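Local coordinates for hypothetical nigD-like protein (Bacteroides caccae, PDB 3QWN) that probably serves as a NigD-like immunity protein, an antitoxin that would protect its bacterial host, at residues E34-S39 and H66-V71; K124-G129 and H149-D154. All blocks are in the same frame, centred on the assembly; numbering follows the deposited sequence.

Contact 1. Residues E34-S39 and H66-V71; sequences EALTVS and HTATAV
L36 lays one branch against the peptide group that joins A68 to T69: its CD2 methyl sits over a face of that flat unit, 3.5 Å from A68 O, while a water donates to the same oxygen. Peptide groups are the flat groups of this contact. The water also accepts from T37 N, so it bridges the two strands where they have spread too far for a direct bond. Further along, the strands close up. T37 O accepts from A70 N (2.9 Å) in a nearly straight bond, and A70 O receives S39 N at 2.9 Å in a more bent one, with the CA-H of V38 as a further close neighbour. These two bonds flank the bridge between V38 and A70 and mark the strands as parallel, although their short axes cross at 46°.

V38 and A70 put their side chains on one face of the sheet. The single methyl of A70 meets L36 CB at 4.1 Å and, more loosely, V38 CG2; alanine's small size suits a buried strand position between two branched residues. At the far end S39 OG and T69 OG1 are 2.8 Å apart and hydrogen-bonded; each hydroxyl stands between its own backbone N and carbonyl carbon (chi1 54° and 61°), which swings the two oxygens together. V71 CG2 touches S39 OG.

Strand 25-30 flanks 36-41, and strand 52-63 flanks 68-77, giving the order 1-2-3-5-4 of an OB fold, in which the third and fifth strands run parallel. The chemistry implies a short splayed pairing: two direct backbone bonds do the joining, a water extends it on one side and a hydroxyl pair on the other, with aliphatic contacts of L36 and V38 beside them.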
loop_
_atom_site.group_PDB
_atom_site.type_symbol
_atom_site.label_atom_id
_atom_site.label_comp_id
_atom_site.label_asym_id
_atom_site.label_seq_id
_atom_site.Cartn_x
_atom_site.Cartn_y
_atom_site.Cartn_z
ATOM N N GLU A 34 18.427 -4.540 4.134
ATOM C CA GLU A 34 18.475 -4.659 5.581
ATOM C C GLU A 34 18.222 -3.281 6.216
ATOM O O GLU A 34 18.374 -2.253 5.556
ATOM C CB GLU A 34 19.860 -5.220 5.976
ATOM C CG GLU A 34 19.828 -6.365 6.985
ATOM C CD GLU A 34 19.348 -7.709 6.467
ATOM O OE1 GLU A 34 20.024 -8.290 5.587
ATOM O OE2 GLU A 34 18.305 -8.192 6.963
ATOM N N ALA A 35 17.828 -3.265 7.483
ATOM C CA ALA A 35 17.553 -2.072 8.286
ATOM C C ALA A 35 18.776 -1.186 8.354
ATOM O O ALA A 35 19.905 -1.686 8.452
ATOM C CB ALA A 35 17.133 -2.467 9.704
ATOM N N LEU A 36 18.555 0.113 8.279
ATOM C CA LEU A 36 19.611 1.105 8.332
ATOM C C LEU A 36 19.342 2.113 9.411
ATOM O O LEU A 36 18.199 2.542 9.577
ATOM C CB LEU A 36 19.735 1.852 6.997
ATOM C CG LEU A 36 20.210 1.097 5.782
ATOM C CD1 LEU A 36 19.773 1.815 4.535
ATOM C CD2 LEU A 36 21.716 0.926 5.795
ATOM N N THR A 37 20.397 2.498 10.133
ATOM C CA THR A 37 20.356 3.570 11.113
ATOM C C THR A 37 20.209 4.869 10.295
ATOM O O THR A 37 20.871 5.003 9.268
ATOM C CB THR A 37 21.633 3.527 11.976
ATOM O OG1 THR A 37 21.591 2.395 12.838
ATOM C CG2 THR A 37 21.808 4.777 12.824
ATOM N N VAL A 38 19.323 5.784 10.710
ATOM C CA VAL A 38 19.120 7.073 10.041
ATOM C C VAL A 38 20.158 8.037 10.613
ATOM O O VAL A 38 19.982 8.508 11.738
ATOM C CB VAL A 38 17.665 7.604 10.192
ATOM C CG1 VAL A 38 17.530 9.040 9.691
ATOM C CG2 VAL A 38 16.665 6.690 9.487
ATOM N N SER A 39 21.217 8.364 9.833
ATOM C CA SER A 39 22.259 9.296 10.267
ATOM C C SER A 39 21.750 10.750 10.220
ATOM O O SER A 39 22.231 11.588 10.978
ATOM C CB SER A 39 23.522 9.144 9.418
ATOM O OG SER A 39 23.305 9.261 8.014
ATOM N N HIS A 66 31.965 -0.311 4.515
ATOM C CA HIS A 66 31.754 -1.391 5.486
ATOM C C HIS A 66 30.323 -1.329 6.006
ATOM O O HIS A 66 29.596 -2.313 5.947
ATOM C CB HIS A 66 32.771 -1.297 6.646
ATOM C CG HIS A 66 34.187 -1.493 6.199
ATOM N ND1 HIS A 66 35.036 -0.413 6.000
ATOM C CD2 HIS A 66 34.834 -2.631 5.849
ATOM C CE1 HIS A 66 36.169 -0.932 5.561
ATOM N NE2 HIS A 66 36.098 -2.261 5.462
ATOM N N THR A 67 29.914 -0.153 6.461
ATOM C CA THR A 67 28.601 0.080 7.008
ATOM C C THR A 67 27.981 1.263 6.244
ATOM O O THR A 67 28.688 2.080 5.677
ATOM C CB THR A 67 28.695 0.220 8.569
ATOM O OG1 THR A 67 27.503 0.798 9.088
ATOM C CG2 THR A 67 29.913 1.020 9.074
ATOM N N ALA A 68 26.681 1.294 6.146
ATOM C CA ALA A 68 25.947 2.369 5.484
ATOM C C ALA A 68 24.908 2.973 6.434
ATOM O O ALA A 68 24.468 2.318 7.376
ATOM C CB ALA A 68 25.254 1.839 4.234
ATOM N N THR A 69 24.494 4.210 6.176
ATOM C CA THR A 69 23.447 4.857 6.974
ATOM C C THR A 69 22.472 5.460 6.010
ATOM O O THR A 69 22.782 5.558 4.841
ATOM C CB THR A 69 24.004 5.887 7.983
ATOM O OG1 THR A 69 24.691 6.916 7.292
ATOM C CG2 THR A 69 24.918 5.271 9.024
ATOM N N ALA A 70 21.299 5.826 6.470
ATOM C CA ALA A 70 20.288 6.446 5.630
ATOM C C ALA A 70 20.144 7.908 5.968
ATOM O O ALA A 70 20.123 8.252 7.141
ATOM C CB ALA A 70 18.938 5.742 5.812
ATOM N N VAL A 71 20.014 8.758 4.931
ATOM C CA VAL A 71 19.717 10.192 4.986
ATOM C C VAL A 71 18.324 10.355 4.357
ATOM O O VAL A 71 18.137 9.956 3.197
ATOM C CB VAL A 71 20.789 11.069 4.313
ATOM C CG1 VAL A 71 20.380 12.547 4.360
ATOM C CG2 VAL A 71 22.117 10.880 5.014
HETATM O O HOH W 1 23.279 1.502 9.755
#

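Contact 2. Residues K124-G129 and H149-D154; sequences KQHVFG and HDANGD
H126 and H149 meet rim to rim, their planes 21° apart, with H126 ND1 hydrogen-bonded to H149 NE2 at 2.9 Å. With chi1 at -73°, H126 leans toward the opposite segment, and its other nitrogen, NE2, donates to D154 OD2 (2.7 Å). That bond lies in the ring plane and uses the anti lone pair of a carboxylate turned 65° from the ring. Histidine suits this place because its two ring nitrogens let it bond to H149 and D154 at once. D154 OD2 also accepts from N121 N and a water, while H149 ND1 binds D98 O. The F128 ring lies almost parallel to H149 but slid along it, F128 CE1 lying 3.4 Å from H149 CD2.

V127 and D150 form an antiparallel hydrogen-bonded pair, after which the chain enters a type I' turn from A151 to D154. N152 and G153 tolerate the positive phi of its middle positions. N152 ND2 reaches back to Q125 O (2.8 Å), and its backbone N closes an Asx turn on D150 OD1.

The pairing joins strand 127-133 to strand 142-150 in one sheet of the C-terminal sandwich domain; H126 and F128 pack against strands 111-120 and 158-167 of the three-stranded sheet.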
loop_
_atom_site.group_PDB
_atom_site.type_symbol
_atom_site.label_atom_id
_atom_site.label_comp_id
_atom_site.label_asym_id
_atom_site.label_seq_id
_atom_site.Cartn_x
_atom_site.Cartn_y
_atom_site.Cartn_z
ATOM N N LYS A 124 -11.419 17.483 -0.999
ATOM C CA LYS A 124 -12.160 16.239 -0.766
ATOM C C LYS A 124 -11.189 15.121 -0.498
ATOM O O LYS A 124 -10.153 15.015 -1.177
ATOM C CB LYS A 124 -13.068 15.902 -1.950
ATOM C CG LYS A 124 -14.404 16.608 -1.832
ATOM C CD LYS A 124 -14.522 17.756 -2.795
ATOM C CE LYS A 124 -15.892 18.365 -2.743
ATOM N NZ LYS A 124 -16.091 19.306 -3.870
ATOM N N GLN A 125 -11.491 14.333 0.544
ATOM C CA GLN A 125 -10.664 13.213 0.972
ATOM C C GLN A 125 -10.993 11.998 0.133
ATOM O O GLN A 125 -12.156 11.665 -0.053
ATOM C CB GLN A 125 -10.859 12.933 2.484
ATOM C CG GLN A 125 -9.916 11.899 3.117
ATOM C CD GLN A 125 -8.432 12.202 2.997
ATOM O OE1 GLN A 125 -7.954 13.315 3.218
ATOM N NE2 GLN A 125 -7.661 11.191 2.648
ATOM N N HIS A 126 -9.953 11.377 -0.433
ATOM C CA HIS A 126 -10.057 10.173 -1.222
ATOM C C HIS A 126 -9.870 9.035 -0.233
ATOM O O HIS A 126 -8.854 8.966 0.461
ATOM C CB HIS A 126 -9.053 10.172 -2.382
ATOM C CG HIS A 126 -9.422 11.120 -3.486
ATOM N ND1 HIS A 126 -9.966 10.673 -4.673
ATOM C CD2 HIS A 126 -9.349 12.470 -3.528
ATOM C CE1 HIS A 126 -10.173 11.751 -5.405
ATOM N NE2 HIS A 126 -9.820 12.854 -4.756
ATOM N N VAL A 127 -10.919 8.237 -0.061
ATOM C CA VAL A 127 -10.929 7.145 0.906
ATOM C C VAL A 127 -10.755 5.820 0.161
ATOM O O VAL A 127 -11.501 5.522 -0.771
ATOM C CB VAL A 127 -12.201 7.158 1.816
ATOM C CG1 VAL A 127 -12.122 6.069 2.886
ATOM C CG2 VAL A 127 -12.406 8.527 2.465
ATOM N N PHE A 128 -9.721 5.060 0.560
ATOM C CA PHE A 128 -9.383 3.765 0.005
ATOM C C PHE A 128 -9.636 2.654 1.024
ATOM O O PHE A 128 -9.461 2.865 2.228
ATOM C CB PHE A 128 -7.929 3.725 -0.458
ATOM C CG PHE A 128 -7.643 4.656 -1.608
ATOM C CD1 PHE A 128 -7.976 4.298 -2.920
ATOM C CD2 PHE A 128 -7.038 5.891 -1.388
ATOM C CE1 PHE A 128 -7.739 5.170 -3.980
ATOM C CE2 PHE A 128 -6.780 6.754 -2.454
ATOM C CZ PHE A 128 -7.156 6.395 -3.739
ATOM N N GLY A 129 -10.005 1.480 0.504
ATOM C CA GLY A 129 -10.203 0.262 1.262
ATOM C C GLY A 129 -10.074 -0.948 0.358
ATOM O O GLY A 129 -9.926 -0.817 -0.859
ATOM N N HIS A 149 -12.848 2.815 -3.448
ATOM C CA HIS A 149 -12.345 4.165 -3.619
ATOM C C HIS A 149 -13.508 5.132 -3.642
ATOM O O HIS A 149 -14.337 5.091 -4.553
ATOM C CB HIS A 149 -11.438 4.329 -4.871
ATOM C CG HIS A 149 -11.065 5.760 -5.164
ATOM N ND1 HIS A 149 -11.054 6.249 -6.455
ATOM C CD2 HIS A 149 -10.766 6.781 -4.309
ATOM C CE1 HIS A 149 -10.719 7.532 -6.353
ATOM N NE2 HIS A 149 -10.549 7.895 -5.079
ATOM N N ASP A 150 -13.557 6.007 -2.630
ATOM C CA ASP A 150 -14.548 7.067 -2.509
ATOM C C ASP A 150 -13.840 8.399 -2.727
ATOM O O ASP A 150 -13.021 8.796 -1.901
ATOM C CB ASP A 150 -15.239 7.006 -1.141
ATOM C CG ASP A 150 -16.410 7.954 -0.920
ATOM O OD1 ASP A 150 -16.900 8.550 -1.919
ATOM O OD2 ASP A 150 -16.852 8.082 0.246
ATOM N N ALA A 151 -14.104 9.051 -3.874
ATOM C CA ALA A 151 -13.509 10.350 -4.245
ATOM C C ALA A 151 -14.265 11.491 -3.607
ATOM O O ALA A 151 -13.839 12.630 -3.734
ATOM C CB ALA A 151 -13.502 10.516 -5.761
ATOM N N ASN A 152 -15.428 11.196 -2.958
ATOM C CA ASN A 152 -16.283 12.186 -2.245
ATOM C C ASN A 152 -16.673 13.372 -3.151
ATOM O O ASN A 152 -16.706 14.524 -2.712
ATOM C CB ASN A 152 -15.601 12.691 -0.953
ATOM C CG ASN A 152 -15.829 11.784 0.239
ATOM O OD1 ASN A 152 -16.961 11.602 0.712
ATOM N ND2 ASN A 152 -14.756 11.182 0.746
ATOM N N GLY A 153 -16.952 13.058 -4.414
ATOM C CA GLY A 153 -17.359 14.041 -5.409
ATOM C C GLY A 153 -16.264 14.928 -5.963
ATOM O O GLY A 153 -16.560 15.865 -6.712
ATOM N N ASP A 154 -14.995 14.638 -5.618
ATOM C CA ASP A 154 -13.846 15.403 -6.120
ATOM C C ASP A 154 -13.802 15.334 -7.646
ATOM O O ASP A 154 -14.007 14.255 -8.210
ATOM C CB ASP A 154 -12.525 14.873 -5.522
ATOM C CG ASP A 154 -11.376 15.850 -5.580
ATOM O OD1 ASP A 154 -11.633 17.064 -5.684
ATOM O OD2 ASP A 154 -10.219 15.404 -5.479
HETATM O O HOH W 2 -8.588 16.429 -3.015
#

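Contacts 1 and 2 hold different elements in different domains, on opposite sides of the chain's centre, with centres about 37 Å apart and no touch. Both are partly buried and both join strands of a mixed sheet, but contact 1 is parallel and contact 2 antiparallel. In 34-39 with 66-71 the side-chain hydrogen bonding is between two hydroxyls, of S39 and T69, at exposed or partly exposed positions, and the buried residues, A70 and V71, are small or aliphatic. In 124-129 with 149-154 polarity goes inward: H126, H149 and D154 are buried and satisfy one another and nearby backbone, while the exposed residues include K124, N152 and G153.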